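Local coordinates for fucolectin-related protein (Streptococcus pneumoniae, PDB 2WMF) that probably hydrolyses glycosidic bonds in host blood-group carbohydrate antigens, as a family 98 glycoside hydrolase with an (alpha/beta)8-barrel catalytic core, at residues 46-51 with 80-85; 76-81 with 115-120; 90-95 with 122-127; 96-101 with 126-131. All coordinates share one frame; numbering follows the deposited sequence.

Interaction 1: 46-51 with 80-85; sequences GNDNGN and PAKVCK
The carboxylate of Asp48 takes the ammonium group of Lys85 on the anti side of OD2, 29° out of its plane, in a salt bridge of 3.0 Å between Asp48 OD2 and Lys85 NZ. The amide of Asn47 is used at its oxygen: Lys82 NZ donates to Asn47 OD1 over 3.0 Å, tilted 26° from the carbonyl plane. Asn47 and Lys82 run side by side and point the same way, and the lysine chain bends at its third torsion (chi3 72°), which brings NZ round to the amide; NZ is also bonded to Trp504 O. Asp48 OD1 lies 4.0 Å from Lys82 NZ, beyond salt-bridge range but near enough for the opposite charges probably to attract. Both segments are loops following neighbouring strands, 39-45 and 74-79, of the parallel (alpha/beta)8 barrel, so the contact carries the pairing of those strands out past their C-terminal ends. There Lys82 N donates to Gly46 O at 3.0 Å, and Gly46 CA makes a CA-H...O contact of 3.2 Å with Pro80 O. Asp48 N is buried here with no partner in the model, while Val83 lays CG2 against Asn47 O at 3.6 Å and also touches Trp100 of helix 95-111. On the more exposed side, Lys85 NZ gives a second, weak hydrogen bond to Lys82 O.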
loop_
_atom_site.group_PDB
_atom_site.type_symbol
_atom_site.label_atom_id
_atom_site.label_comp_id
_atom_site.label_asym_id
_atom_site.label_seq_id
_atom_site.Cartn_x
_atom_site.Cartn_y
_atom_site.Cartn_z
ATOM N N GLY A 46 7.005 20.938 2.424
ATOM C CA GLY A 46 7.480 22.300 2.529
ATOM C C GLY A 46 6.558 23.210 3.310
ATOM O O GLY A 46 5.345 23.095 3.250
ATOM N N ASN A 47 7.160 24.065 4.115
ATOM C CA ASN A 47 6.486 25.214 4.726
ATOM C C ASN A 47 7.062 26.476 4.095
ATOM O O ASN A 47 8.258 26.560 3.848
ATOM C CB ASN A 47 6.731 25.230 6.249
ATOM C CG ASN A 47 5.740 26.144 7.011
ATOM O OD1 ASN A 47 4.726 26.567 6.465
ATOM N ND2 ASN A 47 6.028 26.421 8.269
ATOM N N ASP A 48 6.227 27.478 3.878
ATOM C CA ASP A 48 6.700 28.763 3.297
ATOM C C ASP A 48 7.133 29.699 4.426
ATOM O O ASP A 48 6.887 30.918 4.388
ATOM C CB ASP A 48 5.614 29.388 2.405
ATOM C CG ASP A 48 4.297 29.621 3.122
ATOM O OD1 ASP A 48 4.068 29.134 4.259
ATOM O OD2 ASP A 48 3.478 30.367 2.548
ATOM N N ASN A 49 7.783 29.113 5.419
ATOM C CA ASN A 49 8.030 29.707 6.739
ATOM C C ASN A 49 8.962 28.814 7.589
ATOM O O ASN A 49 9.224 27.630 7.268
ATOM C CB ASN A 49 6.695 29.865 7.479
ATOM C CG ASN A 49 6.768 30.825 8.630
ATOM O OD1 ASN A 49 7.283 31.944 8.482
ATOM N ND2 ASN A 49 6.234 30.415 9.796
ATOM N N GLY A 50 9.476 29.376 8.677
ATOM C CA GLY A 50 10.204 28.590 9.666
ATOM C C GLY A 50 11.410 27.916 9.054
ATOM O O GLY A 50 12.114 28.526 8.239
ATOM N N ASN A 51 11.637 26.649 9.406
ATOM C CA ASN A 51 12.764 25.890 8.845
ATOM C C ASN A 51 12.506 25.320 7.435
ATOM O O ASN A 51 13.308 24.516 6.906
ATOM C CB ASN A 51 13.202 24.758 9.817
ATOM C CG ASN A 51 12.270 23.558 9.808
ATOM O OD1 ASN A 51 12.639 22.454 10.249
ATOM N ND2 ASN A 51 11.063 23.758 9.304
ATOM N N PRO A 80 7.000 19.895 -2.057
ATOM C CA PRO A 80 7.152 21.317 -1.763
ATOM C C PRO A 80 5.944 21.917 -1.047
ATOM O O PRO A 80 6.101 22.904 -0.328
ATOM C CB PRO A 80 7.377 21.948 -3.151
ATOM C CG PRO A 80 6.732 20.977 -4.128
ATOM C CD PRO A 80 6.955 19.617 -3.511
ATOM N N ALA A 81 4.765 21.317 -1.232
ATOM C CA ALA A 81 3.594 21.632 -0.384
ATOM C C ALA A 81 3.353 23.147 -0.272
ATOM O O ALA A 81 3.099 23.778 -1.284
ATOM C CB ALA A 81 3.738 20.972 0.999
ATOM N N LYS A 82 3.519 23.738 0.919
ATOM C CA LYS A 82 3.112 25.160 1.130
ATOM C C LYS A 82 4.035 26.166 0.433
ATOM O O LYS A 82 3.692 27.334 0.313
ATOM C CB LYS A 82 3.027 25.503 2.608
ATOM C CG LYS A 82 1.993 24.719 3.394
ATOM C CD LYS A 82 2.073 25.073 4.847
ATOM C CE LYS A 82 1.517 26.487 5.116
ATOM N NZ LYS A 82 1.696 26.828 6.573
ATOM N N VAL A 83 5.184 25.706 -0.031
ATOM C CA VAL A 83 6.098 26.535 -0.822
ATOM C C VAL A 83 5.482 26.865 -2.182
ATOM O O VAL A 83 5.793 27.903 -2.764
ATOM C CB VAL A 83 7.478 25.823 -0.983
ATOM C CG1 VAL A 83 8.375 26.536 -2.016
ATOM C CG2 VAL A 83 8.161 25.736 0.373
ATOM N N CYS A 84 4.586 25.996 -2.675
ATOM C CA CYS A 84 3.941 26.202 -3.954
ATOM C C CYS A 84 2.949 27.371 -3.909
ATOM O O CYS A 84 2.135 27.478 -2.979
ATOM C CB CYS A 84 3.185 24.942 -4.429
ATOM S SG CYS A 84 4.162 23.411 -4.523
ATOM N N LYS A 85 2.953 28.122 -4.995
ATOM C CA LYS A 85 2.096 29.307 -5.176
ATOM C C LYS A 85 1.582 29.368 -6.606
ATOM O O LYS A 85 2.340 29.120 -7.527
ATOM C CB LYS A 85 2.901 30.587 -4.899
ATOM C CG LYS A 85 3.397 30.744 -3.465
ATOM C CD LYS A 85 2.206 30.700 -2.534
ATOM C CE LYS A 85 2.527 31.181 -1.190
ATOM N NZ LYS A 85 3.297 30.233 -0.462
#

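Interaction 2: 76-81 with 115-120; sequences IELHPA and VFLVIM
Ile76, Glu77 and Leu78 pair in parallel with Val115, Phe116 and Leu117, joining two neighbouring strands of the (alpha/beta)8 barrel; helix 95-111 makes the beta-alpha-beta crossover between them. Three backbone hydrogen bonds hold the register: Phe116 N to Ile76 O at 2.9 Å, Leu78 N to Phe116 O at 2.8 Å, and Val118 N to Leu78 O at 3.0 Å. Val118 O in turn accepts the hydroxyl of Tyr101, and Glu77 OE1 is bonded to Asn291 ND2 of strand 289-293. CA-H...O contacts from Val115 to Ile76 O and from Glu77 to Phe116 O add to the pairing. The apolar packing gathers round Leu78, whose CD1 rests 3.8 Å from Leu117 CD2 and equally near Val115 CB, on the side facing helix 95-111, where Leu78 touches Met104. Pro80 CD packs 3.4 Å from Val118 O. On the other face of the sheet Glu77, extended beyond CG, passes Val118 at a slant, with OE2 nearest Val118 CG2 at 3.4 Å. With Val118 CG1 anti to its own backbone N (chi1 180°), that methyl sits over one face of the His79 imidazole in a CH-pi contact, 4.0 Å from the ring centroid and 10° off the normal.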
loop_
_atom_site.group_PDB
_atom_site.type_symbol
_atom_site.label_atom_id
_atom_site.label_comp_id
_atom_site.label_asym_id
_atom_site.label_seq_id
_atom_site.Cartn_x
_atom_site.Cartn_y
_atom_site.Cartn_z
ATOM N N ILE A 76 13.359 9.226 1.413
ATOM C CA ILE A 76 12.527 10.329 1.847
ATOM C C ILE A 76 11.954 11.089 0.646
ATOM O O ILE A 76 12.680 11.502 -0.283
ATOM C CB ILE A 76 13.307 11.312 2.753
ATOM C CG1 ILE A 76 13.897 10.571 3.966
ATOM C CG2 ILE A 76 12.406 12.474 3.182
ATOM C CD1 ILE A 76 12.866 9.838 4.847
ATOM N N GLU A 77 10.639 11.267 0.658
ATOM C CA GLU A 77 9.943 12.062 -0.372
ATOM C C GLU A 77 9.921 13.524 0.103
ATOM O O GLU A 77 9.699 13.797 1.283
ATOM C CB GLU A 77 8.491 11.573 -0.560
ATOM C CG GLU A 77 7.600 12.631 -1.252
ATOM C CD GLU A 77 6.121 12.336 -1.244
ATOM O OE1 GLU A 77 5.737 11.186 -1.459
ATOM O OE2 GLU A 77 5.296 13.290 -1.070
ATOM N N LEU A 78 10.250 14.430 -0.815
ATOM C CA LEU A 78 10.249 15.850 -0.553
ATOM C C LEU A 78 9.174 16.493 -1.391
ATOM O O LEU A 78 9.300 16.586 -2.578
ATOM C CB LEU A 78 11.615 16.472 -0.871
ATOM C CG LEU A 78 12.767 16.045 0.065
ATOM C CD1 LEU A 78 14.121 16.485 -0.581
ATOM C CD2 LEU A 78 12.646 16.645 1.471
ATOM N N HIS A 79 8.100 16.929 -0.728
ATOM C CA HIS A 79 6.942 17.533 -1.363
ATOM C C HIS A 79 6.940 19.038 -1.031
ATOM O O HIS A 79 6.902 19.407 0.134
ATOM C CB HIS A 79 5.627 16.895 -0.842
ATOM C CG HIS A 79 4.428 17.200 -1.700
ATOM N ND1 HIS A 79 4.197 18.439 -2.272
ATOM C CD2 HIS A 79 3.397 16.411 -2.085
ATOM C CE1 HIS A 79 3.079 18.376 -2.989
ATOM N NE2 HIS A 79 2.586 17.153 -2.904
ATOM N N PRO A 80 7.000 19.895 -2.057
ATOM C CA PRO A 80 7.152 21.317 -1.763
ATOM C C PRO A 80 5.944 21.917 -1.047
ATOM O O PRO A 80 6.101 22.904 -0.328
ATOM C CB PRO A 80 7.377 21.948 -3.151
ATOM C CG PRO A 80 6.732 20.977 -4.128
ATOM C CD PRO A 80 6.955 19.617 -3.511
ATOM N N ALA A 81 4.765 21.317 -1.232
ATOM C CA ALA A 81 3.594 21.632 -0.384
ATOM C C ALA A 81 3.353 23.147 -0.272
ATOM O O ALA A 81 3.099 23.778 -1.284
ATOM C CB ALA A 81 3.738 20.972 0.999
ATOM N N VAL A 115 16.738 10.808 -1.490
ATOM C CA VAL A 115 15.514 11.546 -1.657
ATOM C C VAL A 115 14.903 11.451 -3.053
ATOM O O VAL A 115 15.596 11.218 -4.050
ATOM C CB VAL A 115 15.692 13.036 -1.258
ATOM C CG1 VAL A 115 16.107 13.186 0.225
ATOM C CG2 VAL A 115 16.682 13.757 -2.221
ATOM N N PHE A 116 13.569 11.633 -3.090
ATOM C CA PHE A 116 12.795 11.834 -4.312
ATOM C C PHE A 116 12.026 13.161 -4.183
ATOM O O PHE A 116 11.514 13.436 -3.128
ATOM C CB PHE A 116 11.737 10.710 -4.450
ATOM C CG PHE A 116 12.312 9.367 -4.837
ATOM C CD1 PHE A 116 12.193 8.897 -6.122
ATOM C CD2 PHE A 116 12.917 8.563 -3.878
ATOM C CE1 PHE A 116 12.703 7.641 -6.482
ATOM C CE2 PHE A 116 13.448 7.288 -4.224
ATOM C CZ PHE A 116 13.352 6.856 -5.536
ATOM N N LEU A 117 11.970 13.936 -5.265
ATOM C CA LEU A 117 11.280 15.225 -5.305
ATOM C C LEU A 117 9.924 15.061 -5.977
ATOM O O LEU A 117 9.833 14.456 -7.030
ATOM C CB LEU A 117 12.054 16.268 -6.108
ATOM C CG LEU A 117 13.511 16.556 -5.768
ATOM C CD1 LEU A 117 14.031 17.652 -6.722
ATOM C CD2 LEU A 117 13.608 16.921 -4.303
ATOM N N VAL A 118 8.878 15.611 -5.365
ATOM C CA VAL A 118 7.564 15.713 -6.019
ATOM C C VAL A 118 7.621 16.936 -6.928
ATOM O O VAL A 118 7.713 18.067 -6.432
ATOM C CB VAL A 118 6.409 15.878 -5.024
ATOM C CG1 VAL A 118 5.086 15.987 -5.789
ATOM C CG2 VAL A 118 6.380 14.716 -3.967
ATOM N N ILE A 119 7.628 16.703 -8.232
ATOM C CA ILE A 119 7.718 17.785 -9.234
ATOM C C ILE A 119 6.472 17.977 -10.084
ATOM O O ILE A 119 6.400 18.940 -10.844
ATOM C CB ILE A 119 8.968 17.675 -10.134
ATOM C CG1 ILE A 119 8.854 16.489 -11.111
ATOM C CG2 ILE A 119 10.269 17.568 -9.227
ATOM C CD1 ILE A 119 9.941 16.495 -12.159
ATOM N N MET A 120 5.499 17.064 -9.961
ATOM C CA MET A 120 4.241 17.160 -10.672
ATOM C C MET A 120 3.082 16.787 -9.743
ATOM O O MET A 120 3.202 15.847 -8.974
ATOM C CB MET A 120 4.192 16.198 -11.880
ATOM C CG MET A 120 5.077 16.554 -13.090
ATOM S SD MET A 120 4.936 15.355 -14.406
ATOM C CE MET A 120 3.379 15.836 -15.170
#

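Interaction 3: 90-95 with 122-127; sequences IPRDTK and AGERNT
Ile90 and Glu124 cross at about a right angle, the isoleucine's CG2 meeting Glu124 OE1 at 3.4 Å and also touching Glu124 CB. The two loops follow adjacent strands, 74-79 and 115-121, of the (alpha/beta)8 barrel, and each leads into the helix after its strand. The other branch of Ile90 points to Ala122, with Ile90 CD1 and Ala122 CB 3.8 Å apart. In Glu124 a bend at the second torsion (chi2 60°) lays the carboxylate over the main chain and CB of Arg92; Glu124 CD and Arg92 CB are 3.8 Å apart. The two side chains pass at a slant, with guanidinium and carboxylate planes turned 66° apart and no salt bridge between them: Arg92 NE goes to Lys85 O, while Glu124 OE2 accepts Asn126 N on its anti side at 3.0 Å, a bond within its own loop. Pro91 is the centre of an inverse gamma turn, and Pro91 O packs against Thr127 CG2 at 3.6 Å. Just beyond it, Asp93 N donates to Asn126 O over 2.8 Å, almost straight at the hydrogen (178°). Asp93 OD1 is held by a salt bridge with Arg98, and a water gives one hydrogen bond to Asp93 OD2 at 2.9 Å and a weak one to Thr127 O.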
loop_
_atom_site.group_PDB
_atom_site.type_symbol
_atom_site.label_atom_id
_atom_site.label_comp_id
_atom_site.label_asym_id
_atom_site.label_seq_id
_atom_site.Cartn_x
_atom_site.Cartn_y
_atom_site.Cartn_z
ATOM N N ILE A 90 0.674 22.386 -5.452
ATOM C CA ILE A 90 0.636 22.411 -6.923
ATOM C C ILE A 90 1.913 23.091 -7.428
ATOM O O ILE A 90 2.040 24.305 -7.313
ATOM C CB ILE A 90 -0.652 23.086 -7.487
ATOM C CG1 ILE A 90 -1.891 22.421 -6.864
ATOM C CG2 ILE A 90 -0.694 22.996 -9.016
ATOM C CD1 ILE A 90 -3.250 22.808 -7.488
ATOM N N PRO A 91 2.878 22.284 -7.928
ATOM C CA PRO A 91 4.271 22.730 -8.113
ATOM C C PRO A 91 4.561 23.519 -9.396
ATOM O O PRO A 91 5.367 23.113 -10.270
ATOM C CB PRO A 91 5.049 21.398 -8.050
ATOM C CG PRO A 91 4.174 20.443 -8.716
ATOM C CD PRO A 91 2.764 20.831 -8.195
ATOM N N ARG A 92 3.907 24.671 -9.507
ATOM C CA ARG A 92 4.219 25.613 -10.556
ATOM C C ARG A 92 5.657 26.120 -10.380
ATOM O O ARG A 92 6.068 26.517 -9.298
ATOM C CB ARG A 92 3.256 26.789 -10.498
ATOM C CG ARG A 92 3.428 27.816 -11.622
ATOM C CD ARG A 92 2.433 28.992 -11.544
ATOM N NE ARG A 92 2.613 29.781 -10.327
ATOM C CZ ARG A 92 3.325 30.911 -10.234
ATOM N NH1 ARG A 92 3.938 31.421 -11.306
ATOM N NH2 ARG A 92 3.420 31.546 -9.061
ATOM N N ASP A 93 6.409 26.082 -11.467
ATOM C CA ASP A 93 7.800 26.556 -11.482
ATOM C C ASP A 93 7.906 28.035 -11.044
ATOM O O ASP A 93 7.332 28.931 -11.662
ATOM C CB ASP A 93 8.385 26.316 -12.859
ATOM C CG ASP A 93 9.878 26.586 -12.927
ATOM O OD1 ASP A 93 10.537 26.730 -11.878
ATOM O OD2 ASP A 93 10.365 26.623 -14.053
ATOM N N THR A 94 8.621 28.263 -9.947
ATOM C CA THR A 94 8.940 29.593 -9.446
ATOM C C THR A 94 10.367 29.623 -8.911
ATOM O O THR A 94 10.984 28.571 -8.622
ATOM C CB THR A 94 8.029 30.024 -8.298
ATOM O OG1 THR A 94 8.293 29.199 -7.160
ATOM C CG2 THR A 94 6.548 29.972 -8.728
ATOM N N LYS A 95 10.884 30.837 -8.738
ATOM C CA LYS A 95 12.195 30.993 -8.057
ATOM C C LYS A 95 12.208 30.345 -6.647
ATOM O O LYS A 95 13.161 29.662 -6.278
ATOM C CB LYS A 95 12.520 32.482 -7.993
ATOM C CG LYS A 95 13.794 32.866 -7.241
ATOM C CD LYS A 95 13.743 34.372 -6.884
ATOM C CE LYS A 95 15.117 34.920 -6.476
ATOM N NZ LYS A 95 15.936 35.217 -7.723
ATOM N N ALA A 122 -1.576 17.581 -9.366
ATOM C CA ALA A 122 -2.848 18.294 -9.491
ATOM C C ALA A 122 -2.924 19.145 -10.774
ATOM O O ALA A 122 -3.336 20.315 -10.739
ATOM C CB ALA A 122 -3.106 19.130 -8.225
ATOM N N GLY A 123 -2.565 18.540 -11.917
ATOM C CA GLY A 123 -2.775 19.152 -13.207
ATOM C C GLY A 123 -1.797 20.211 -13.644
ATOM O O GLY A 123 -1.933 20.766 -14.758
ATOM N N GLU A 124 -0.772 20.490 -12.832
ATOM C CA GLU A 124 0.111 21.607 -13.182
ATOM C C GLU A 124 0.858 21.357 -14.490
ATOM O O GLU A 124 1.536 20.356 -14.645
ATOM C CB GLU A 124 1.073 21.916 -12.048
ATOM C CG GLU A 124 1.998 23.096 -12.333
ATOM C CD GLU A 124 1.232 24.390 -12.577
ATOM O OE1 GLU A 124 0.347 24.728 -11.745
ATOM O OE2 GLU A 124 1.516 25.028 -13.600
ATOM N N ARG A 125 0.756 22.308 -15.421
ATOM C CA ARG A 125 1.363 22.219 -16.743
ATOM C C ARG A 125 2.758 22.880 -16.757
ATOM O O ARG A 125 3.597 22.494 -17.568
ATOM C CB ARG A 125 0.473 22.935 -17.764
ATOM C CG ARG A 125 -0.915 22.292 -17.972
ATOM C CD ARG A 125 -1.854 23.241 -18.668
ATOM N NE ARG A 125 -3.218 22.757 -18.807
ATOM C CZ ARG A 125 -4.106 22.732 -17.814
ATOM N NH1 ARG A 125 -3.770 23.171 -16.601
ATOM N NH2 ARG A 125 -5.341 22.283 -18.027
ATOM N N ASN A 126 2.971 23.860 -15.886
ATOM C CA ASN A 126 4.235 24.648 -15.915
ATOM C C ASN A 126 5.130 24.263 -14.745
ATOM O O ASN A 126 5.363 25.038 -13.799
ATOM C CB ASN A 126 3.904 26.154 -15.947
ATOM C CG ASN A 126 3.177 26.552 -17.221
ATOM O OD1 ASN A 126 2.121 27.183 -17.175
ATOM N ND2 ASN A 126 3.720 26.150 -18.370
ATOM N N THR A 127 5.630 23.020 -14.831
ATOM C CA THR A 127 6.490 22.411 -13.814
ATOM C C THR A 127 7.945 22.652 -14.200
ATOM O O THR A 127 8.212 23.178 -15.300
ATOM C CB THR A 127 6.173 20.916 -13.692
ATOM O OG1 THR A 127 6.119 20.310 -15.002
ATOM C CG2 THR A 127 4.803 20.754 -12.958
HETATM O O HOH W 1 9.093 26.255 -16.579
#

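Interaction 4: 96-101 with 126-131; sequences ELREWY and NTVPPE
Val128 turns its CG1 methyl toward helix 95-111 and fits against three side chains there. The nearest is Tyr101, whose CE2 is 4.0 Å from Val128 CG1; the methyl comes in at the edge of the ring, near its plane. Leu97 CD2 approaches the same methyl at 4.2 Å, and the CG of Arg98 lies a little farther off. CG1 stands anti to the valine's carbonyl carbon (chi1 -68°), the setting that presents it to the helix. This is the buried half, backed by the barrel wall: Tyr101 and Val128 both touch Ile119 of strand 115-121. In (alpha/beta)8-barrel terms, the contact joins the start of helix 95-111 to the lead-in of the next helix, 130-139, with Pro129 in the N-cap position. The outer half is narrower and less enclosed, one guanidinium nitrogen against the proline ring, though its atoms come closest. Arg98 reaches across with its chain extended from CG to NE and crosses Pro129 at about a right angle, laying NH2 3.3 Å from Pro129 CD and 3.4 Å from Pro129 CG. Already bound to Asp93 through NE, the guanidinium makes van der Waals contact alone toward the proline, on the partly exposed side.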
loop_
_atom_site.group_PDB
_atom_site.type_symbol
_atom_site.label_atom_id
_atom_site.label_comp_id
_atom_site.label_asym_id
_atom_site.label_seq_id
_atom_site.Cartn_x
_atom_site.Cartn_y
_atom_site.Cartn_z
ATOM N N GLU A 96 11.135 30.528 -5.892
ATOM C CA GLU A 96 11.034 30.006 -4.539
ATOM C C GLU A 96 10.958 28.473 -4.544
ATOM O O GLU A 96 11.530 27.820 -3.688
ATOM C CB GLU A 96 9.811 30.583 -3.826
ATOM C CG GLU A 96 9.883 32.082 -3.511
ATOM C CD GLU A 96 9.719 32.992 -4.764
ATOM O OE1 GLU A 96 9.012 32.622 -5.742
ATOM O OE2 GLU A 96 10.335 34.093 -4.774
ATOM N N LEU A 97 10.236 27.902 -5.512
ATOM C CA LEU A 97 10.177 26.432 -5.631
ATOM C C LEU A 97 11.565 25.819 -5.857
ATOM O O LEU A 97 11.974 24.880 -5.181
ATOM C CB LEU A 97 9.219 26.005 -6.755
ATOM C CG LEU A 97 8.973 24.502 -6.863
ATOM C CD1 LEU A 97 8.277 24.006 -5.568
ATOM C CD2 LEU A 97 8.170 24.147 -8.127
ATOM N N ARG A 98 12.292 26.357 -6.834
ATOM C CA ARG A 98 13.606 25.826 -7.167
ATOM C C ARG A 98 14.565 26.000 -5.949
ATOM O O ARG A 98 15.317 25.085 -5.581
ATOM C CB ARG A 98 14.142 26.529 -8.416
ATOM C CG ARG A 98 13.379 26.274 -9.704
ATOM C CD ARG A 98 14.152 26.790 -10.905
ATOM N NE ARG A 98 13.389 26.815 -12.143
ATOM C CZ ARG A 98 13.916 27.117 -13.328
ATOM N NH1 ARG A 98 15.206 27.403 -13.433
ATOM N NH2 ARG A 98 13.174 27.115 -14.423
ATOM N N GLU A 99 14.480 27.163 -5.306
ATOM C CA GLU A 99 15.291 27.463 -4.130
ATOM C C GLU A 99 15.059 26.423 -3.029
ATOM O O GLU A 99 16.017 25.952 -2.392
ATOM C CB GLU A 99 14.997 28.889 -3.620
ATOM C CG GLU A 99 15.984 29.857 -4.183
ATOM C CD GLU A 99 15.599 31.325 -4.097
ATOM O OE1 GLU A 99 14.660 31.690 -3.333
ATOM O OE2 GLU A 99 16.264 32.120 -4.834
ATOM N N TRP A 100 13.788 26.072 -2.818
ATOM C CA TRP A 100 13.431 25.081 -1.817
ATOM C C TRP A 100 13.984 23.705 -2.183
ATOM O O TRP A 100 14.563 23.039 -1.330
ATOM C CB TRP A 100 11.908 25.004 -1.637
ATOM C CG TRP A 100 11.499 24.096 -0.499
ATOM C CD1 TRP A 100 11.426 24.421 0.814
ATOM C CD2 TRP A 100 11.101 22.712 -0.596
ATOM N NE1 TRP A 100 11.017 23.327 1.555
ATOM C CE2 TRP A 100 10.798 22.271 0.714
ATOM C CE3 TRP A 100 10.980 21.806 -1.658
ATOM C CZ2 TRP A 100 10.379 20.965 0.989
ATOM C CZ3 TRP A 100 10.550 20.518 -1.381
ATOM C CH2 TRP A 100 10.255 20.109 -0.078
ATOM N N TYR A 101 13.792 23.281 -3.434
ATOM C CA TYR A 101 14.349 21.983 -3.880
ATOM C C TYR A 101 15.863 21.914 -3.619
ATOM O O TYR A 101 16.350 20.935 -3.080
ATOM C CB TYR A 101 14.105 21.755 -5.366
ATOM C CG TYR A 101 12.675 21.397 -5.789
ATOM C CD1 TYR A 101 11.896 20.479 -5.080
ATOM C CD2 TYR A 101 12.137 21.947 -6.941
ATOM C CE1 TYR A 101 10.603 20.157 -5.511
ATOM C CE2 TYR A 101 10.843 21.629 -7.375
ATOM C CZ TYR A 101 10.087 20.737 -6.643
ATOM O OH TYR A 101 8.828 20.439 -7.103
ATOM N N ASN A 126 2.971 23.860 -15.886
ATOM C CA ASN A 126 4.235 24.648 -15.915
ATOM C C ASN A 126 5.130 24.263 -14.745
ATOM O O ASN A 126 5.363 25.038 -13.799
ATOM C CB ASN A 126 3.904 26.154 -15.947
ATOM C CG ASN A 126 3.177 26.552 -17.221
ATOM O OD1 ASN A 126 2.121 27.183 -17.175
ATOM N ND2 ASN A 126 3.720 26.150 -18.370
ATOM N N THR A 127 5.630 23.020 -14.831
ATOM C CA THR A 127 6.490 22.411 -13.814
ATOM C C THR A 127 7.945 22.652 -14.200
ATOM O O THR A 127 8.212 23.178 -15.300
ATOM C CB THR A 127 6.173 20.916 -13.692
ATOM O OG1 THR A 127 6.119 20.310 -15.002
ATOM C CG2 THR A 127 4.803 20.754 -12.958
ATOM N N VAL A 128 8.875 22.265 -13.332
ATOM C CA VAL A 128 10.299 22.577 -13.552
ATOM C C VAL A 128 10.780 21.980 -14.861
ATOM O O VAL A 128 10.339 20.886 -15.283
ATOM C CB VAL A 128 11.219 22.154 -12.350
ATOM C CG1 VAL A 128 10.918 23.017 -11.122
ATOM C CG2 VAL A 128 11.084 20.678 -12.044
ATOM N N PRO A 129 11.659 22.716 -15.566
ATOM C CA PRO A 129 12.134 22.186 -16.847
ATOM C C PRO A 129 12.894 20.870 -16.751
ATOM O O PRO A 129 13.624 20.672 -15.799
ATOM C CB PRO A 129 13.093 23.293 -17.330
ATOM C CG PRO A 129 12.657 24.537 -16.630
ATOM C CD PRO A 129 12.209 24.060 -15.281
ATOM N N PRO A 130 12.728 19.984 -17.727
ATOM C CA PRO A 130 13.570 18.774 -17.712
ATOM C C PRO A 130 15.081 19.052 -17.651
ATOM O O PRO A 130 15.826 18.315 -17.006
ATOM C CB PRO A 130 13.196 18.064 -19.026
ATOM C CG PRO A 130 11.814 18.532 -19.338
ATOM C CD PRO A 130 11.740 19.948 -18.824
ATOM N N GLU A 131 15.523 20.104 -18.332
ATOM C CA GLU A 131 16.928 20.520 -18.262
ATOM C C GLU A 131 17.393 20.838 -16.809
ATOM O O GLU A 131 18.531 20.501 -16.414
ATOM C CB GLU A 131 17.092 21.728 -19.177
ATOM C CG GLU A 131 16.804 21.461 -20.684
ATOM C CD GLU A 131 15.308 21.339 -21.119
ATOM O OE1 GLU A 131 14.357 21.693 -20.363
ATOM O OE2 GLU A 131 15.097 20.861 -22.281
#

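From the N terminus, strand 39-45 runs into 46-51, and interaction 1 ties that loop to 80-85, just after strand 74-79. Interaction 2 begins on that strand and closes the beta-alpha-beta unit by pairing it with strand 115-121; interactions 1 and 2 share Pro80 and Ala81. Interaction 3 opens in the loop at 90-95, and interaction 4 follows on helix 95-111; interactions 3 and 4 start one after the other and end on the same stretch, sharing Asn126 and Thr127. Each of them crosses interaction 2 along the chain. Together they tie three successive strands, the loops after them and the starts of two helices into one sector of the barrel.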